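Local structure of angiotensin-converting enzyme (Anopheles gambiae, 6S1Y) at residues I418-L432 with A571-L583. The protein is a mosquito zinc metallopeptidase that, as in related enzymes of its family, probably trims dipeptides from the C-terminal ends of peptides. Residues are numbered along the deposited sequence; the frame is centred on the assembly and turned at random.
Sequences INQFYRAGVTKLVFL and AILEYFDPLYQWL
Ala424 O accepts the backbone N of Lys428 at 2.9 Å and, weakly, that of Thr427, while Phe576 CZ lies 3.9 Å from the same oxygen across the contact. Phe576, at the N-cap position between helices 570-575 and 577-590, turns its ring edge to the backbone of helix 414-429: CE1 is 3.7 Å from Ala424 C. Both ring faces are packed, one by Leu429 CB (CH-pi, 4.2 Å to the centroid), the other by Tyr575 CD1 over the ring centre. Since Gly425 has no side chain, Leu579 CD2 can settle 4.0 Å from its CA and also touch Phe421 O. In this largely helical zinc-peptidase fold the segments of helices 414-429 and 577-590 cross nearly perpendicularly, at -103° with axes 9.3 Å apart, and no hydrogen bond joins them. Farther along, Ile418 CG2, anti to the backbone N, stands over the six-membered ring of Trp582, 3.8 Å from its centroid and 10° off the normal, while CG1, beside the backbone N, carries CD1 over the five-membered ring. Phe421 meets Pro578 CB through CE2. Leu432 and Ile572 join CD1 to CD1, tip to tip, at 3.5 Å; Leu432 directly follows Phe431, which touches the bound gamma-glutamyl ligand.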
loop_
_atom_site.group_PDB
_atom_site.type_symbol
_atom_site.label_atom_id
_atom_site.label_comp_id
_atom_site.label_asym_id
_atom_site.label_seq_id
_atom_site.Cartn_x
_atom_site.Cartn_y
_atom_site.Cartn_z
ATOM N N ILE A 418 -14.831 20.749 8.980
ATOM C CA ILE A 418 -15.155 20.225 7.652
ATOM C C ILE A 418 -13.893 20.154 6.782
ATOM O O ILE A 418 -13.621 19.129 6.151
ATOM C CB ILE A 418 -16.260 21.079 6.997
ATOM C CG1 ILE A 418 -17.550 21.071 7.846
ATOM C CG2 ILE A 418 -16.579 20.585 5.608
ATOM C CD1 ILE A 418 -18.164 19.703 8.047
ATOM N N ASN A 419 -13.091 21.231 6.749
ATOM C CA ASN A 419 -11.832 21.179 6.011
ATOM C C ASN A 419 -11.007 19.964 6.426
ATOM O O ASN A 419 -10.363 19.316 5.586
ATOM C CB ASN A 419 -10.978 22.430 6.228
ATOM C CG ASN A 419 -11.464 23.631 5.448
ATOM O OD1 ASN A 419 -12.216 23.498 4.479
ATOM N ND2 ASN A 419 -11.031 24.822 5.860
ATOM N N GLN A 420 -11.003 19.657 7.725
ATOM C CA GLN A 420 -10.257 18.518 8.246
ATOM C C GLN A 420 -10.855 17.200 7.776
ATOM O O GLN A 420 -10.143 16.343 7.235
ATOM C CB GLN A 420 -10.240 18.590 9.778
ATOM C CG GLN A 420 -9.575 17.403 10.470
ATOM C CD GLN A 420 -9.879 17.344 11.964
ATOM O OE1 GLN A 420 -10.394 18.302 12.561
ATOM N NE2 GLN A 420 -9.567 16.209 12.574
ATOM N N PHE A 421 -12.164 17.015 7.973
ATOM C CA PHE A 421 -12.826 15.797 7.502
ATOM C C PHE A 421 -12.649 15.624 5.993
ATOM O O PHE A 421 -12.477 14.504 5.489
ATOM C CB PHE A 421 -14.328 15.841 7.829
ATOM C CG PHE A 421 -14.656 15.986 9.295
ATOM C CD1 PHE A 421 -13.764 15.589 10.288
ATOM C CD2 PHE A 421 -15.869 16.536 9.681
ATOM C CE1 PHE A 421 -14.084 15.751 11.661
ATOM C CE2 PHE A 421 -16.207 16.694 11.039
ATOM C CZ PHE A 421 -15.317 16.296 12.027
ATOM N N TYR A 422 -12.736 16.726 5.252
ATOM C CA TYR A 422 -12.594 16.675 3.804
ATOM C C TYR A 422 -11.215 16.176 3.416
ATOM O O TYR A 422 -11.082 15.221 2.644
ATOM C CB TYR A 422 -12.845 18.058 3.221
ATOM C CG TYR A 422 -12.720 18.126 1.739
ATOM C CD1 TYR A 422 -13.711 17.562 0.910
ATOM C CD2 TYR A 422 -11.621 18.740 1.136
ATOM C CE1 TYR A 422 -13.606 17.616 -0.471
ATOM C CE2 TYR A 422 -11.517 18.819 -0.250
ATOM C CZ TYR A 422 -12.511 18.246 -1.045
ATOM O OH TYR A 422 -12.425 18.296 -2.408
ATOM N N ARG A 423 -10.172 16.811 3.943
ATOM C CA ARG A 423 -8.825 16.343 3.668
ATOM C C ARG A 423 -8.707 14.849 3.940
ATOM O O ARG A 423 -8.174 14.099 3.111
ATOM C CB ARG A 423 -7.804 17.118 4.509
ATOM C CG ARG A 423 -6.377 16.540 4.364
ATOM C CD ARG A 423 -5.303 17.417 4.988
ATOM N NE ARG A 423 -5.028 18.571 4.140
ATOM C CZ ARG A 423 -4.210 18.547 3.089
ATOM N NH1 ARG A 423 -3.562 17.437 2.769
ATOM N NH2 ARG A 423 -4.034 19.647 2.368
ATOM N N ALA A 424 -9.200 14.389 5.103
ATOM C CA ALA A 424 -9.094 12.961 5.389
ATOM C C ALA A 424 -9.804 12.129 4.310
ATOM O O ALA A 424 -9.277 11.109 3.859
ATOM C CB ALA A 424 -9.653 12.644 6.781
ATOM N N GLY A 425 -11.000 12.552 3.887
ATOM C CA GLY A 425 -11.723 11.798 2.872
ATOM C C GLY A 425 -10.963 11.681 1.564
ATOM O O GLY A 425 -10.899 10.597 0.961
ATOM N N VAL A 426 -10.378 12.787 1.099
ATOM C CA VAL A 426 -9.730 12.738 -0.200
ATOM C C VAL A 426 -8.371 12.072 -0.103
ATOM O O VAL A 426 -7.803 11.677 -1.123
ATOM C CB VAL A 426 -9.605 14.136 -0.839
ATOM C CG1 VAL A 426 -10.982 14.678 -1.165
ATOM C CG2 VAL A 426 -8.863 15.116 0.059
ATOM N N THR A 427 -7.833 11.943 1.108
ATOM C CA THR A 427 -6.559 11.273 1.319
ATOM C C THR A 427 -6.751 9.771 1.398
ATOM O O THR A 427 -5.995 9.016 0.791
ATOM C CB THR A 427 -5.887 11.766 2.616
ATOM O OG1 THR A 427 -5.671 13.182 2.552
ATOM C CG2 THR A 427 -4.562 11.040 2.838
ATOM N N LYS A 428 -7.756 9.325 2.155
ATOM C CA LYS A 428 -7.909 7.918 2.514
ATOM C C LYS A 428 -9.159 7.257 1.959
ATOM O O LYS A 428 -9.088 6.120 1.507
ATOM C CB LYS A 428 -7.897 7.748 4.051
ATOM C CG LYS A 428 -6.666 8.417 4.714
ATOM C CD LYS A 428 -6.299 7.819 6.054
ATOM C CE LYS A 428 -5.731 6.392 5.909
ATOM N NZ LYS A 428 -4.281 6.280 5.525
ATOM N N LEU A 429 -10.316 7.917 1.982
ATOM C CA LEU A 429 -11.512 7.191 1.584
ATOM C C LEU A 429 -11.465 6.824 0.106
ATOM O O LEU A 429 -11.855 5.717 -0.266
ATOM C CB LEU A 429 -12.765 7.996 1.903
ATOM C CG LEU A 429 -14.028 7.230 1.536
ATOM C CD1 LEU A 429 -14.229 6.056 2.474
ATOM C CD2 LEU A 429 -15.216 8.141 1.579
ATOM N N VAL A 430 -10.987 7.734 -0.757
ATOM C CA VAL A 430 -11.010 7.473 -2.188
ATOM C C VAL A 430 -10.100 6.317 -2.594
ATOM O O VAL A 430 -10.211 5.798 -3.719
ATOM C CB VAL A 430 -10.614 8.731 -2.988
ATOM C CG1 VAL A 430 -11.499 9.909 -2.609
ATOM C CG2 VAL A 430 -9.176 9.062 -2.770
ATOM N N PHE A 431 -9.186 5.909 -1.724
ATOM C CA PHE A 431 -8.206 4.874 -2.076
ATOM C C PHE A 431 -8.839 3.482 -2.103
ATOM O O PHE A 431 -8.399 2.611 -2.866
ATOM C CB PHE A 431 -7.033 4.974 -1.086
ATOM C CG PHE A 431 -6.024 3.879 -1.215
ATOM C CD1 PHE A 431 -5.025 3.948 -2.162
ATOM C CD2 PHE A 431 -6.049 2.806 -0.355
ATOM C CE1 PHE A 431 -4.104 2.943 -2.284
ATOM C CE2 PHE A 431 -5.131 1.782 -0.482
ATOM C CZ PHE A 431 -4.165 1.859 -1.449
ATOM N N LEU A 432 -9.873 3.251 -1.323
ATOM C CA LEU A 432 -10.448 1.905 -1.256
ATOM C C LEU A 432 -10.984 1.417 -2.589
ATOM O O LEU A 432 -10.595 0.316 -3.018
ATOM C CB LEU A 432 -11.524 1.869 -0.164
ATOM C CG LEU A 432 -10.856 1.911 1.216
ATOM C CD1 LEU A 432 -11.571 2.809 2.147
ATOM C CD2 LEU A 432 -10.789 0.517 1.808
ATOM N N ALA A 571 -16.048 0.736 11.660
ATOM C CA ALA A 571 -15.150 1.765 12.176
ATOM C C ALA A 571 -14.934 2.875 11.157
ATOM O O ALA A 571 -15.040 4.062 11.482
ATOM C CB ALA A 571 -13.809 1.149 12.589
ATOM N N ILE A 572 -14.642 2.509 9.911
ATOM C CA ILE A 572 -14.330 3.531 8.911
ATOM C C ILE A 572 -15.580 4.303 8.497
ATOM O O ILE A 572 -15.499 5.505 8.233
ATOM C CB ILE A 572 -13.621 2.908 7.686
ATOM C CG1 ILE A 572 -13.140 4.022 6.762
ATOM C CG2 ILE A 572 -14.520 1.957 6.933
ATOM C CD1 ILE A 572 -12.416 3.536 5.508
ATOM N N LEU A 573 -16.750 3.665 8.464
ATOM C CA LEU A 573 -17.979 4.425 8.217
ATOM C C LEU A 573 -18.284 5.392 9.351
ATOM O O LEU A 573 -18.780 6.497 9.103
ATOM C CB LEU A 573 -19.168 3.483 8.012
ATOM C CG LEU A 573 -19.080 2.637 6.739
ATOM C CD1 LEU A 573 -20.207 1.588 6.679
ATOM C CD2 LEU A 573 -19.117 3.541 5.522
ATOM N N GLU A 574 -17.974 5.023 10.602
ATOM C CA GLU A 574 -18.132 5.970 11.710
ATOM C C GLU A 574 -17.164 7.135 11.565
ATOM O O GLU A 574 -17.527 8.292 11.827
ATOM C CB GLU A 574 -17.910 5.265 13.058
ATOM C CG GLU A 574 -18.068 6.180 14.290
ATOM C CD GLU A 574 -17.726 5.491 15.632
ATOM O OE1 GLU A 574 -17.566 4.245 15.678
ATOM O OE2 GLU A 574 -17.602 6.225 16.648
ATOM N N TYR A 575 -15.918 6.839 11.178
ATOM C CA TYR A 575 -14.902 7.878 11.061
ATOM C C TYR A 575 -15.342 8.960 10.090
ATOM O O TYR A 575 -15.189 10.159 10.360
ATOM C CB TYR A 575 -13.581 7.238 10.601
ATOM C CG TYR A 575 -12.396 8.167 10.536
ATOM C CD1 TYR A 575 -12.153 8.929 9.398
ATOM C CD2 TYR A 575 -11.500 8.253 11.588
ATOM C CE1 TYR A 575 -11.062 9.775 9.316
ATOM C CE2 TYR A 575 -10.393 9.108 11.526
ATOM C CZ TYR A 575 -10.184 9.865 10.373
ATOM O OH TYR A 575 -9.116 10.708 10.271
ATOM N N PHE A 576 -15.896 8.544 8.952
ATOM C CA PHE A 576 -16.328 9.453 7.899
ATOM C C PHE A 576 -17.822 9.774 7.940
ATOM O O PHE A 576 -18.352 10.286 6.955
ATOM C CB PHE A 576 -15.992 8.876 6.519
ATOM C CG PHE A 576 -14.538 8.880 6.216
ATOM C CD1 PHE A 576 -13.866 10.063 6.039
ATOM C CD2 PHE A 576 -13.828 7.692 6.151
ATOM C CE1 PHE A 576 -12.518 10.061 5.792
ATOM C CE2 PHE A 576 -12.471 7.695 5.907
ATOM C CZ PHE A 576 -11.825 8.863 5.726
ATOM N N ASP A 577 -18.519 9.491 9.038
ATOM C CA ASP A 577 -19.943 9.819 8.978
ATOM C C ASP A 577 -20.170 11.330 8.997
ATOM O O ASP A 577 -21.051 11.809 8.282
ATOM C CB ASP A 577 -20.738 9.164 10.109
ATOM C CG ASP A 577 -22.248 9.393 9.955
ATOM O OD1 ASP A 577 -22.880 8.792 9.045
ATOM O OD2 ASP A 577 -22.786 10.233 10.708
ATOM N N PRO A 578 -19.443 12.115 9.803
ATOM C CA PRO A 578 -19.682 13.571 9.764
ATOM C C PRO A 578 -19.424 14.168 8.384
ATOM O O PRO A 578 -20.164 15.058 7.937
ATOM C CB PRO A 578 -18.720 14.120 10.831
ATOM C CG PRO A 578 -18.474 12.949 11.767
ATOM C CD PRO A 578 -18.493 11.729 10.872
ATOM N N LEU A 579 -18.406 13.682 7.677
ATOM C CA LEU A 579 -18.174 14.155 6.322
ATOM C C LEU A 579 -19.322 13.742 5.405
ATOM O O LEU A 579 -19.822 14.552 4.616
ATOM C CB LEU A 579 -16.847 13.616 5.789
ATOM C CG LEU A 579 -16.533 13.971 4.328
ATOM C CD1 LEU A 579 -16.356 15.492 4.207
ATOM C CD2 LEU A 579 -15.292 13.237 3.800
ATOM N N TYR A 580 -19.750 12.479 5.507
ATOM C CA TYR A 580 -20.852 11.977 4.687
ATOM C C TYR A 580 -22.102 12.826 4.850
ATOM O O TYR A 580 -22.768 13.137 3.854
ATOM C CB TYR A 580 -21.158 10.530 5.069
ATOM C CG TYR A 580 -22.265 9.861 4.282
ATOM C CD1 TYR A 580 -22.335 9.977 2.903
ATOM C CD2 TYR A 580 -23.223 9.059 4.919
ATOM C CE1 TYR A 580 -23.339 9.337 2.170
ATOM C CE2 TYR A 580 -24.233 8.405 4.184
ATOM C CZ TYR A 580 -24.282 8.549 2.812
ATOM O OH TYR A 580 -25.285 7.916 2.090
ATOM N N GLN A 581 -22.454 13.186 6.093
ATOM C CA GLN A 581 -23.656 13.985 6.320
ATOM C C GLN A 581 -23.503 15.367 5.701
ATOM O O GLN A 581 -24.449 15.906 5.126
ATOM C CB GLN A 581 -23.970 14.107 7.807
ATOM C CG GLN A 581 -24.177 12.797 8.528
ATOM C CD GLN A 581 -25.298 11.939 7.915
ATOM O OE1 GLN A 581 -26.322 12.452 7.450
ATOM N NE2 GLN A 581 -25.094 10.629 7.907
ATOM N N TRP A 582 -22.311 15.945 5.779
ATOM C CA TRP A 582 -22.119 17.279 5.233
ATOM C C TRP A 582 -22.207 17.259 3.712
ATOM O O TRP A 582 -22.856 18.117 3.115
ATOM C CB TRP A 582 -20.784 17.852 5.694
ATOM C CG TRP A 582 -20.627 19.273 5.316
ATOM C CD1 TRP A 582 -21.091 20.362 5.994
ATOM C CD2 TRP A 582 -19.975 19.773 4.145
ATOM N NE1 TRP A 582 -20.739 21.510 5.330
ATOM C CE2 TRP A 582 -20.067 21.172 4.183
ATOM C CE3 TRP A 582 -19.309 19.172 3.084
ATOM C CZ2 TRP A 582 -19.520 21.981 3.192
ATOM C CZ3 TRP A 582 -18.759 19.975 2.113
ATOM C CH2 TRP A 582 -18.865 21.364 2.175
ATOM N N LEU A 583 -21.608 16.255 3.076
ATOM C CA LEU A 583 -21.638 16.171 1.619
ATOM C C LEU A 583 -23.052 15.965 1.096
ATOM O O LEU A 583 -23.443 16.584 0.100
ATOM C CB LEU A 583 -20.735 15.042 1.146
ATOM C CG LEU A 583 -19.222 15.229 1.361
ATOM C CD1 LEU A 583 -18.492 13.905 1.128
ATOM C CD2 LEU A 583 -18.693 16.310 0.440
#